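Local atomic coordinates of Dbv8 protein (Nonomuraea, PDB entry 4MFZ), a protein that probably transfers a long aliphatic acyl chain from acyl-CoA to an amine of a glycopeptide antibiotic, as a GNAT-family N-acyltransferase. Residues Leu102-Gly115 and Pro182-Tyr194. Residues are numbered along the deposited sequence; the frame is centred on the assembly and turned at random.
With NA (sodium ion), chain C.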
ATOM      1  N   LEU A 102      -3.208   1.564  15.563  1.00 17.42           N
ATOM      2  CA  LEU A 102      -3.821   2.245  14.411  1.00 18.28           C
ATOM      3  C   LEU A 102      -4.990   3.151  14.768  1.00 18.42           C
ATOM      4  O   LEU A 102      -5.135   4.196  14.146  1.00 19.34           O
ATOM      5  CB  LEU A 102      -4.282   1.236  13.316  1.00 17.40           C
ATOM      6  CG  LEU A 102      -3.210   0.259  12.845  1.00 17.16           C
ATOM      7  CD1 LEU A 102      -3.739  -0.568  11.677  1.00 17.38           C
ATOM      8  CD2 LEU A 102      -1.940   0.985  12.447  1.00 18.38           C
ATOM      9  N   VAL A 103      -5.821   2.783  15.744  1.00 18.67           N
ATOM     10  CA  VAL A 103      -6.912   3.683  16.126  1.00 20.99           C
ATOM     11  C   VAL A 103      -6.442   4.861  16.978  1.00 22.65           C
ATOM     12  O   VAL A 103      -7.053   5.913  16.958  1.00 24.27           O
ATOM     13  CB  VAL A 103      -8.122   2.966  16.788  1.00 21.92           C
ATOM     14  CG1 VAL A 103      -8.527   1.747  15.972  1.00 21.17           C
ATOM     15  CG2 VAL A 103      -7.846   2.597  18.231  1.00 22.53           C
ATOM     16  N   ARG A 104      -5.359   4.663  17.722  1.00 23.47           N
ATOM     17  CA  ARG A 104      -4.755   5.679  18.592  1.00 24.90           C
ATOM     18  C   ARG A 104      -4.254   6.956  17.869  1.00 25.01           C
ATOM     19  O   ARG A 104      -4.325   8.042  18.440  1.00 24.50           O
ATOM     20  CB  ARG A 104      -3.602   5.021  19.363  1.00 28.00           C
ATOM     21  CG  ARG A 104      -2.844   5.914  20.323  1.00 31.80           C
ATOM     22  CD  ARG A 104      -3.540   5.903  21.673  1.00 38.50           C
ATOM     23  NE  ARG A 104      -2.664   6.441  22.701  1.00 41.46           N
ATOM     24  CZ  ARG A 104      -2.453   7.737  22.880  1.00 44.42           C
ATOM     25  NH1 ARG A 104      -3.068   8.626  22.098  1.00 44.78           N
ATOM     26  NH2 ARG A 104      -1.627   8.141  23.840  1.00 46.08           N
ATOM     27  N   HIS A 105      -3.714   6.837  16.650  1.00 23.89           N
ATOM     28  CA  HIS A 105      -3.409   8.019  15.824  1.00 23.40           C
ATOM     29  C   HIS A 105      -4.132   8.022  14.504  1.00 21.83           C
ATOM     30  O   HIS A 105      -3.605   8.457  13.488  1.00 19.34           O
ATOM     31  CB  HIS A 105      -1.903   8.201  15.632  1.00 27.15           C
ATOM     32  CG  HIS A 105      -1.136   8.256  16.934  1.00 30.51           C
ATOM     33  ND1 HIS A 105      -1.356   9.210  17.866  1.00 32.27           N
ATOM     34  CD2 HIS A 105      -0.184   7.403  17.464  1.00 31.43           C
ATOM     35  CE1 HIS A 105      -0.568   8.991  18.926  1.00 32.37           C
ATOM     36  NE2 HIS A 105       0.151   7.881  18.684  1.00 35.25           N
ATOM     37  N   MET A 106      -5.360   7.521  14.531  1.00 21.95           N
ATOM     38  CA  MET A 106      -6.239   7.499  13.380  1.00 22.22           C
ATOM     39  C   MET A 106      -6.339   8.887  12.755  1.00 22.82           C
ATOM     40  O   MET A 106      -6.723   9.862  13.401  1.00 22.03           O
ATOM     41  CB  MET A 106      -7.621   6.959  13.785  1.00 20.99           C
ATOM     42  CG  MET A 106      -8.678   6.998  12.680  1.00 20.54           C
ATOM     43  SD  MET A 106      -8.331   5.867  11.317  1.00 22.05           S
ATOM     44  CE  MET A 106      -8.700   4.287  12.097  1.00 19.84           C
ATOM     45  N   GLY A 107      -5.954   8.973  11.492  1.00 23.33           N
ATOM     46  CA  GLY A 107      -6.178  10.193  10.723  1.00 22.98           C
ATOM     47  C   GLY A 107      -5.197  11.302  10.989  1.00 23.82           C
ATOM     48  O   GLY A 107      -5.351  12.392  10.448  1.00 24.36           O
ATOM     49  N   ASP A 108      -4.166  11.027  11.781  1.00 22.58           N
ATOM     50  CA  ASP A 108      -3.248  12.077  12.183  1.00 22.41           C
ATOM     51  C   ASP A 108      -1.961  11.995  11.393  1.00 22.09           C
ATOM     52  O   ASP A 108      -1.083  11.162  11.704  1.00 20.49           O
ATOM     53  CB  ASP A 108      -2.964  12.003  13.687  1.00 22.91           C
ATOM     54  CG  ASP A 108      -2.007  13.102  14.159  1.00 25.05           C
ATOM     55  OD1 ASP A 108      -1.499  13.887  13.330  1.00 26.89           O
ATOM     56  OD2 ASP A 108      -1.745  13.179  15.372  1.00 26.44           O
ATOM     57  N   TYR A 109      -1.829  12.868  10.388  1.00 22.19           N
ATOM     58  CA  TYR A 109      -0.671  12.824   9.474  1.00 23.83           C
ATOM     59  C   TYR A 109       0.635  13.403  10.060  1.00 24.91           C
ATOM     60  O   TYR A 109       1.698  13.269   9.443  1.00 23.39           O
ATOM     61  CB  TYR A 109      -1.005  13.500   8.142  1.00 26.83           C
ATOM     62  CG  TYR A 109      -1.443  14.932   8.308  1.00 27.84           C
ATOM     63  CD1 TYR A 109      -0.501  15.944   8.414  1.00 28.60           C
ATOM     64  CD2 TYR A 109      -2.802  15.272   8.379  1.00 29.74           C
ATOM     65  CE1 TYR A 109      -0.872  17.260   8.602  1.00 31.09           C
ATOM     66  CE2 TYR A 109      -3.189  16.598   8.561  1.00 31.75           C
ATOM     67  CZ  TYR A 109      -2.208  17.582   8.679  1.00 32.26           C
ATOM     68  OH  TYR A 109      -2.541  18.909   8.833  1.00 37.89           O
ATOM     69  N   LYS A 110       0.555  14.023  11.243  1.00 26.60           N
ATOM     70  CA  LYS A 110       1.752  14.519  11.946  1.00 29.56           C
ATOM     71  C   LYS A 110       2.445  13.474  12.837  1.00 31.88           C
ATOM     72  O   LYS A 110       3.370  13.815  13.551  1.00 34.41           O
ATOM     73  CB  LYS A 110       1.419  15.741  12.819  1.00 32.15           C
ATOM     74  CG  LYS A 110       0.423  16.734  12.236  1.00 35.68           C
ATOM     75  CD  LYS A 110       0.687  18.156  12.734  1.00 38.81           C
ATOM     76  CE  LYS A 110      -0.553  19.050  12.698  1.00 39.10           C
ATOM     77  NZ  LYS A 110      -1.472  18.773  13.847  1.00 40.03           N
ATOM     78  N   VAL A 111       1.989  12.221  12.840  1.00 31.18           N
ATOM     79  CA  VAL A 111       2.660  11.169  13.607  1.00 28.95           C
ATOM     80  C   VAL A 111       3.026  10.027  12.656  1.00 28.81           C
ATOM     81  O   VAL A 111       2.195   9.564  11.867  1.00 29.41           O
ATOM     82  CB  VAL A 111       1.822  10.702  14.847  1.00 30.06           C
ATOM     83  CG1 VAL A 111       0.470  10.163  14.447  1.00 30.03           C
ATOM     84  CG2 VAL A 111       2.541   9.628  15.656  1.00 30.08           C
ATOM     85  N   LYS A 112       4.268   9.583  12.702  1.00 28.14           N
ATOM     86  CA  LYS A 112       4.655   8.436  11.896  1.00 32.08           C
ATOM     87  C   LYS A 112       4.199   7.180  12.604  1.00 30.92           C
ATOM     88  O   LYS A 112       4.474   7.004  13.788  1.00 30.44           O
ATOM     89  CB  LYS A 112       6.156   8.399  11.661  1.00 33.51           C
ATOM     90  CG  LYS A 112       6.625   9.389  10.615  1.00 39.15           C
ATOM     91  CD  LYS A 112       8.100   9.176  10.294  1.00 42.06           C
ATOM     92  CE  LYS A 112       8.454   9.753   8.929  1.00 46.29           C
ATOM     93  NZ  LYS A 112       9.867   9.443   8.566  1.00 43.26           N
ATOM     94  N   VAL A 113       3.454   6.333  11.898  1.00 31.11           N
ATOM     95  CA  VAL A 113       3.083   5.026  12.453  1.00 30.49           C
ATOM     96  C   VAL A 113       3.540   3.935  11.494  1.00 31.80           C
ATOM     97  O   VAL A 113       2.928   3.692  10.445  1.00 33.26           O
ATOM     98  CB  VAL A 113       1.570   4.908  12.778  1.00 28.06           C
ATOM     99  CG1 VAL A 113       1.227   3.505  13.239  1.00 28.84           C
ATOM    100  CG2 VAL A 113       1.159   5.914  13.833  1.00 27.34           C
ATOM    101  N   ARG A 114       4.647   3.304  11.837  1.00 34.16           N
ATOM    102  CA  ARG A 114       5.028   2.068  11.184  1.00 38.39           C
ATOM    103  C   ARG A 114       4.138   0.976  11.785  1.00 37.50           C
ATOM    104  O   ARG A 114       4.079   0.802  13.024  1.00 37.84           O
ATOM    105  CB  ARG A 114       6.510   1.737  11.429  1.00 40.65           C
ATOM    106  CG  ARG A 114       7.114   0.744  10.431  1.00 43.12           C
ATOM    107  CD  ARG A 114       7.343   1.385   9.069  1.00 45.98           C
ATOM    108  NE  ARG A 114       7.670   0.395   8.044  1.00 49.01           N
ATOM    109  CZ  ARG A 114       7.929   0.678   6.764  1.00 54.13           C
ATOM    110  NH1 ARG A 114       7.894   1.938   6.327  1.00 53.41           N
ATOM    111  NH2 ARG A 114       8.221  -0.306   5.909  1.00 51.72           N
ATOM    112  N   GLY A 115       3.438   0.257  10.913  1.00 35.56           N
ATOM    113  CA  GLY A 115       2.706  -0.937  11.349  1.00 33.94           C
ATOM    114  C   GLY A 115       3.754  -1.987  11.666  1.00 32.27           C
ATOM    115  O   GLY A 115       4.951  -1.683  11.782  1.00 33.24           O
ATOM    116  N   PRO A 182       2.825  -3.928   3.467  1.00 19.71           N
ATOM    117  CA  PRO A 182       1.865  -3.639   4.526  1.00 19.64           C
ATOM    118  C   PRO A 182       1.950  -2.213   5.102  1.00 19.23           C
ATOM    119  O   PRO A 182       0.957  -1.743   5.680  1.00 18.66           O
ATOM    120  CB  PRO A 182       2.144  -4.709   5.592  1.00 19.65           C
ATOM    121  CG  PRO A 182       3.501  -5.256   5.282  1.00 20.13           C
ATOM    122  CD  PRO A 182       3.724  -5.058   3.802  1.00 19.62           C
ATOM    123  N   TRP A 183       3.083  -1.520   4.943  1.00 18.41           N
ATOM    124  CA  TRP A 183       3.166  -0.118   5.403  1.00 18.68           C
ATOM    125  C   TRP A 183       2.147   0.737   4.677  1.00 18.19           C
ATOM    126  O   TRP A 183       1.641   1.724   5.244  1.00 16.67           O
ATOM    127  CB  TRP A 183       4.577   0.476   5.236  1.00 21.07           C
ATOM    128  CG  TRP A 183       4.881   0.846   3.794  1.00 23.93           C
ATOM    129  CD1 TRP A 183       5.297  -0.012   2.772  1.00 24.59           C
ATOM    130  CD2 TRP A 183       4.735   2.173   3.145  1.00 24.54           C
ATOM    131  NE1 TRP A 183       5.426   0.661   1.580  1.00 25.92           N
ATOM    132  CE2 TRP A 183       5.099   1.978   1.729  1.00 26.64           C
ATOM    133  CE3 TRP A 183       4.343   3.448   3.577  1.00 24.54           C
ATOM    134  CZ2 TRP A 183       5.090   3.044   0.804  1.00 27.14           C
ATOM    135  CZ3 TRP A 183       4.331   4.505   2.635  1.00 24.22           C
ATOM    136  CH2 TRP A 183       4.700   4.306   1.288  1.00 24.74           C
ATOM    137  N   TRP A 184       1.835   0.381   3.420  1.00 16.55           N
ATOM    138  CA  TRP A 184       0.842   1.127   2.640  1.00 16.40           C
ATOM    139  C   TRP A 184      -0.576   0.849   3.126  1.00 16.45           C
ATOM    140  O   TRP A 184      -1.343   1.792   3.379  1.00 16.45           O
ATOM    141  CB  TRP A 184       1.019   0.844   1.149  1.00 16.76           C
ATOM    142  CG  TRP A 184       0.207   1.696   0.207  1.00 17.61           C
ATOM    143  CD1 TRP A 184      -0.783   1.267  -0.694  1.00 17.90           C
ATOM    144  CD2 TRP A 184       0.307   3.146  -0.002  1.00 17.72           C
ATOM    145  NE1 TRP A 184      -1.270   2.314  -1.420  1.00 17.76           N
ATOM    146  CE2 TRP A 184      -0.656   3.474  -1.055  1.00 18.12           C
ATOM    147  CE3 TRP A 184       1.096   4.163   0.537  1.00 18.20           C
ATOM    148  CZ2 TRP A 184      -0.822   4.768  -1.515  1.00 17.67           C
ATOM    149  CZ3 TRP A 184       0.908   5.465   0.076  1.00 18.18           C
ATOM    150  CH2 TRP A 184      -0.034   5.754  -0.928  1.00 17.66           C
ATOM    151  N   LEU A 185      -0.939  -0.426   3.303  1.00 16.62           N
ATOM    152  CA  LEU A 185      -2.219  -0.773   3.935  1.00 17.19           C
ATOM    153  C   LEU A 185      -2.393  -0.065   5.281  1.00 16.66           C
ATOM    154  O   LEU A 185      -3.480   0.453   5.548  1.00 15.33           O
ATOM    155  CB  LEU A 185      -2.390  -2.280   4.147  1.00 18.42           C
ATOM    156  CG  LEU A 185      -2.354  -3.214   2.941  1.00 20.88           C
ATOM    157  CD1 LEU A 185      -2.426  -4.676   3.409  1.00 20.44           C
ATOM    158  CD2 LEU A 185      -3.497  -2.856   1.991  1.00 20.75           C
ATOM    159  N   THR A 186      -1.336  -0.059   6.106  1.00 15.16           N
ATOM    160  CA  THR A 186      -1.346   0.649   7.411  1.00 16.04           C
ATOM    161  C   THR A 186      -1.680   2.130   7.282  1.00 15.51           C
ATOM    162  O   THR A 186      -2.601   2.628   7.935  1.00 15.99           O
ATOM    163  CB  THR A 186      -0.027   0.436   8.199  1.00 16.18           C
ATOM    164  OG1 THR A 186       0.120  -0.947   8.449  1.00 16.83           O
ATOM    165  CG2 THR A 186      -0.054   1.119   9.530  1.00 17.54           C
ATOM    166  N   LEU A 187      -0.957   2.830   6.422  1.00 15.76           N
ATOM    167  CA  LEU A 187      -1.249   4.228   6.144  1.00 15.43           C
ATOM    168  C   LEU A 187      -2.702   4.479   5.652  1.00 14.91           C
ATOM    169  O   LEU A 187      -3.362   5.438   6.073  1.00 15.10           O
ATOM    170  CB  LEU A 187      -0.240   4.719   5.122  1.00 16.41           C
ATOM    171  CG  LEU A 187       0.024   6.212   5.080  1.00 18.07           C
ATOM    172  CD1 LEU A 187       0.676   6.647   6.403  1.00 17.43           C
ATOM    173  CD2 LEU A 187       0.927   6.504   3.880  1.00 18.07           C
ATOM    174  N   LEU A 188      -3.192   3.602   4.787  1.00 14.52           N
ATOM    175  CA  LEU A 188      -4.533   3.722   4.214  1.00 14.52           C
ATOM    176  C   LEU A 188      -5.608   3.491   5.277  1.00 14.69           C
ATOM    177  O   LEU A 188      -6.564   4.259   5.390  1.00 13.95           O
ATOM    178  CB  LEU A 188      -4.698   2.718   3.080  1.00 14.24           C
ATOM    179  CG  LEU A 188      -6.048   2.787   2.331  1.00 14.57           C
ATOM    180  CD1 LEU A 188      -5.844   2.397   0.856  1.00 14.36           C
ATOM    181  CD2 LEU A 188      -7.051   1.883   3.008  1.00 14.49           C
ATOM    182  N   VAL A 189      -5.430   2.452   6.084  1.00 14.27           N
ATOM    183  CA  VAL A 189      -6.420   2.137   7.106  1.00 14.83           C
ATOM    184  C   VAL A 189      -6.369   3.075   8.334  1.00 14.65           C
ATOM    185  O   VAL A 189      -7.299   3.075   9.146  1.00 13.80           O
ATOM    186  CB  VAL A 189      -6.414   0.622   7.508  1.00 15.34           C
ATOM    187  CG1 VAL A 189      -5.541   0.370   8.718  1.00 15.48           C
ATOM    188  CG2 VAL A 189      -7.832   0.169   7.826  1.00 15.99           C
ATOM    189  N   ARG A 190      -5.304   3.874   8.433  1.00 14.50           N
ATOM    190  CA  ARG A 190      -5.255   5.004   9.350  1.00 15.64           C
ATOM    191  C   ARG A 190      -5.845   6.287   8.765  1.00 15.50           C
ATOM    192  O   ARG A 190      -5.616   7.354   9.320  1.00 14.64           O
ATOM    193  CB  ARG A 190      -3.825   5.309   9.778  1.00 16.25           C
ATOM    194  CG  ARG A 190      -3.262   4.449  10.892  1.00 17.35           C
ATOM    195  CD  ARG A 190      -1.801   4.846  11.151  1.00 17.88           C
ATOM    196  NE  ARG A 190      -1.739   6.162  11.758  1.00 18.64           N
ATOM    197  CZ  ARG A 190      -1.005   7.190  11.337  1.00 17.84           C
ATOM    198  NH1 ARG A 190      -0.180   7.073  10.321  1.00 17.10           N
ATOM    199  NH2 ARG A 190      -1.106   8.350  11.982  1.00 17.32           N
ATOM    200  N   GLY A 191      -6.589   6.195   7.654  1.00 15.58           N
ATOM    201  CA  GLY A 191      -7.341   7.352   7.132  1.00 15.54           C
ATOM    202  C   GLY A 191      -6.491   8.393   6.433  1.00 15.89           C
ATOM    203  O   GLY A 191      -6.896   9.537   6.314  1.00 16.99           O
ATOM    204  N   LEU A 192      -5.331   7.989   5.940  1.00 16.27           N
ATOM    205  CA  LEU A 192      -4.343   8.902   5.334  1.00 17.32           C
ATOM    206  C   LEU A 192      -4.104   8.693   3.827  1.00 16.64           C
ATOM    207  O   LEU A 192      -3.203   9.325   3.239  1.00 16.31           O
ATOM    208  CB  LEU A 192      -2.982   8.735   6.052  1.00 17.54           C
ATOM    209  CG  LEU A 192      -2.592   9.765   7.129  1.00 19.93           C
ATOM    210  CD1 LEU A 192      -3.799  10.370   7.803  1.00 19.00           C
ATOM    211  CD2 LEU A 192      -1.605   9.251   8.189  1.00 19.67           C
ATOM    212  N   VAL A 193      -4.849   7.775   3.219  1.00 15.39           N
ATOM    213  CA  VAL A 193      -4.738   7.554   1.757  1.00 15.22           C
ATOM    214  C   VAL A 193      -6.150   7.546   1.194  1.00 14.94           C
ATOM    215  O   VAL A 193      -7.035   6.882   1.750  1.00 14.33           O
ATOM    216  CB  VAL A 193      -4.014   6.215   1.394  1.00 15.15           C
ATOM    217  CG1 VAL A 193      -3.887   6.030  -0.124  1.00 14.52           C
ATOM    218  CG2 VAL A 193      -2.614   6.132   2.042  1.00 14.44           C
ATOM    219  N   TYR A 194      -6.355   8.278   0.106  1.00 14.70           N
ATOM    220  CA  TYR A 194      -7.661   8.294  -0.615  1.00 14.81           C
ATOM    221  C   TYR A 194      -7.455   7.980  -2.072  1.00 14.98           C
ATOM    222  O   TYR A 194      -6.549   8.501  -2.690  1.00 14.37           O
ATOM    223  CB  TYR A 194      -8.383   9.650  -0.395  1.00 14.87           C
ATOM    224  CG  TYR A 194      -8.635   9.775   1.069  1.00 14.79           C
ATOM    225  CD1 TYR A 194      -7.613  10.205   1.950  1.00 15.01           C
ATOM    226  CD2 TYR A 194      -9.825   9.301   1.612  1.00 15.22           C
ATOM    227  CE1 TYR A 194      -7.824  10.204   3.337  1.00 15.36           C
ATOM    228  CE2 TYR A 194     -10.040   9.319   2.975  1.00 15.50           C
ATOM    229  CZ  TYR A 194      -9.055   9.765   3.824  1.00 15.03           C
ATOM    230  OH  TYR A 194      -9.321   9.718   5.174  1.00 16.42           O
TER
HETATM  231 NA    NA C 402       1.772   7.018  19.923  1.00 26.27          NA
HETATM  232  O   HOH W   1       1.491   9.042   9.202  1.00 28.47           O
HETATM  233  O   HOH W   2       2.711   2.884   7.427  1.00 18.58           O
HETATM  234  O   HOH W   3       1.130   4.828   8.821  1.00 20.83           O
HETATM  235  O   HOH W   4       2.801   7.327  22.264  1.00 41.54           O
HETATM  236  O   HOH W   5       2.645   6.024  18.101  1.00 40.97           O
HETATM  237  O   HOH W   6       1.123   4.973  20.432  1.00 39.83           O
HETATM  238  O   HOH W   7       3.673   8.066  19.277  1.00 33.98           O
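Arg190, near the C-terminal end of helix 182-192, sends its buried side chain into the bend of 105-113, where backbone carbonyls receive its guanidinium. Arg190 NH2 donates to His105 O at 2.9 Å with an N-H...O angle of 149°, and more weakly to Asp108 O. His105 O also accepts Asp108 N from the opposite face of its plane, so the type II turn 105-108 closes on the same oxygen that the arginine uses. The kink at chi3 (70°) turns the guanidinium across Val113; Val113 CG2 sits over the centre of one face, 3.5 Å from Arg190 CZ. Two waters in the guanidinium plane accept from NH1: one relays to Val111 O, the other to Val113 O. With bonds at NH2 and NH1 and a methyl on its face, the group is fixed in both position and rotation, and its buried positive charge is probably offset by the carbonyl dipoles. The backbone of Arg190 joins in through Arg190 O, which accepts Gly107 N at 2.7 Å. Next to it, Gly191 (phi 76°) is the C-prime residue of the Schellman motif ending the helix, with Leu192 N bonded to Leu187 O and Gly191 N to Leu188 O.

Leu102 lies roughly at right angles to Thr186 and Val189: Leu102 CD2 presses on Thr186 CG2 at a tight 3.5 Å, while Leu102 CD1 meets Val189 CG1 at 3.6 Å. Thr186 OG1 stays hydrogen-bonded to Pro182 O, one turn back, which leaves its methyl directed at the leucine.

Leu102, in the last turn of helix 89-104, also touches Val134 of helix 130-148, where Phe145 meets Met106. Beyond the Schellman turn, strand 193-196 enters the GNAT sheet as an edge strand beside 199-205; the contact thus joins the loop that follows helix 89-104 to the helix that leads into that sheet.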